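Side-chain contact in glycoside hydrolase family 31 (PDB 5I0F), which probably hydrolyses the cyclic glucose tetrasaccharide cycloalternan, through a covalent glycosyl-enzyme intermediate: residues G501-L504 / R505-G508. Residues are numbered along the deposited sequence; the frame is centred on the assembly and turned at random.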
loop_
_atom_site.group_PDB
_atom_site.type_symbol
_atom_site.label_atom_id
_atom_site.label_comp_id
_atom_site.label_asym_id
_atom_site.label_seq_id
_atom_site.Cartn_x
_atom_site.Cartn_y
_atom_site.Cartn_z
ATOM N N GLY A 501 -15.340 -2.916 -6.934
ATOM C CA GLY A 501 -15.366 -3.571 -8.247
ATOM C C GLY A 501 -16.701 -4.261 -8.512
ATOM O O GLY A 501 -17.290 -4.095 -9.580
ATOM N N ASP A 502 -17.204 -4.995 -7.512
ATOM C CA ASP A 502 -18.504 -5.672 -7.618
ATOM C C ASP A 502 -19.677 -4.684 -7.759
ATOM O O ASP A 502 -20.629 -4.962 -8.505
ATOM C CB ASP A 502 -18.735 -6.610 -6.424
ATOM C CG ASP A 502 -17.842 -7.835 -6.458
ATOM O OD1 ASP A 502 -17.211 -8.098 -7.505
ATOM O OD2 ASP A 502 -17.747 -8.549 -5.426
ATOM N N LEU A 503 -19.637 -3.554 -7.038
ATOM C CA LEU A 503 -20.649 -2.503 -7.217
ATOM C C LEU A 503 -20.706 -2.045 -8.666
ATOM O O LEU A 503 -21.767 -2.021 -9.275
ATOM C CB LEU A 503 -20.402 -1.310 -6.274
ATOM C CG LEU A 503 -21.307 -0.096 -6.486
ATOM C CD1 LEU A 503 -22.767 -0.491 -6.265
ATOM C CD2 LEU A 503 -20.878 1.072 -5.606
ATOM N N LEU A 504 -19.537 -1.726 -9.218
ATOM C CA LEU A 504 -19.450 -1.254 -10.592
ATOM C C LEU A 504 -19.947 -2.281 -11.618
ATOM O O LEU A 504 -20.760 -1.955 -12.480
ATOM C CB LEU A 504 -18.026 -0.842 -10.898
ATOM C CG LEU A 504 -17.589 0.456 -10.176
ATOM C CD1 LEU A 504 -16.078 0.528 -10.099
ATOM C CD2 LEU A 504 -18.137 1.696 -10.856
ATOM N N ARG A 505 -19.472 -3.513 -11.490
ATOM C CA ARG A 505 -19.945 -4.623 -12.314
ATOM C C ARG A 505 -21.454 -4.770 -12.247
ATOM O O ARG A 505 -22.071 -4.978 -13.285
ATOM C CB ARG A 505 -19.308 -5.959 -11.902
ATOM C CG ARG A 505 -17.837 -6.119 -12.229
ATOM C CD ARG A 505 -17.348 -7.451 -11.682
ATOM N NE ARG A 505 -15.900 -7.558 -11.768
ATOM C CZ ARG A 505 -15.024 -7.349 -10.775
ATOM N NH1 ARG A 505 -15.396 -7.032 -9.525
ATOM N NH2 ARG A 505 -13.721 -7.485 -11.042
ATOM N N SER A 506 -22.038 -4.667 -11.043
ATOM C CA SER A 506 -23.501 -4.815 -10.871
ATOM C C SER A 506 -24.299 -3.708 -11.536
ATOM O O SER A 506 -25.475 -3.894 -11.842
ATOM C CB SER A 506 -23.911 -4.925 -9.376
ATOM O OG SER A 506 -23.848 -3.672 -8.713
ATOM N N ALA A 507 -23.658 -2.555 -11.745
ATOM C CA ALA A 507 -24.261 -1.417 -12.380
ATOM C C ALA A 507 -23.907 -1.286 -13.864
ATOM O O ALA A 507 -24.088 -0.206 -14.432
ATOM C CB ALA A 507 -23.833 -0.150 -11.634
ATOM N N GLY A 508 -23.402 -2.347 -14.496
ATOM C CA GLY A 508 -23.124 -2.316 -15.926
ATOM C C GLY A 508 -21.827 -1.637 -16.335
ATOM O O GLY A 508 -21.672 -1.267 -17.494
#
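Arg-505 N bonds back to Gly-501 O at 3.0 Å, and Ser-506 N to Asp-502 O at 2.9 Å; with these two bonds helix 485-506 of the TIM barrel completes its last regular turn. Ala-507 N then splits between Leu-503 O and Leu-504 O, both bonds weak and bent, and the helix closes in a Schellman motif: Gly-508, at positive phi (80°), is the C-prime residue, its N bonded to Arg-505 O at 3.2 Å. On the outer side Arg-505 runs back along the helix, extended from CG to NE, its CG passing 3.4 Å from Gly-501 O. The extended chain, turned at NE, sets NH1 against Asp-502 OD1 in a salt bridge of 2.9 Å. The carboxylate and guanidinium planes stand 60° apart, and the salt bridge is a single pair, OD1 to NH1. Leu-503 and Leu-504 instead seat the helix end on Phe-464 of barrel strand 463-466, while Leu-504 and Ala-507 also touch Val-456 of helix 453-457. Ser-506, with OG between its own N and carbonyl carbon (chi1 75°), folds the hydroxyl back onto the preceding turn. There OG accepts from Arg-453 NH1 and donates to Leu-503 O at 2.7 Å.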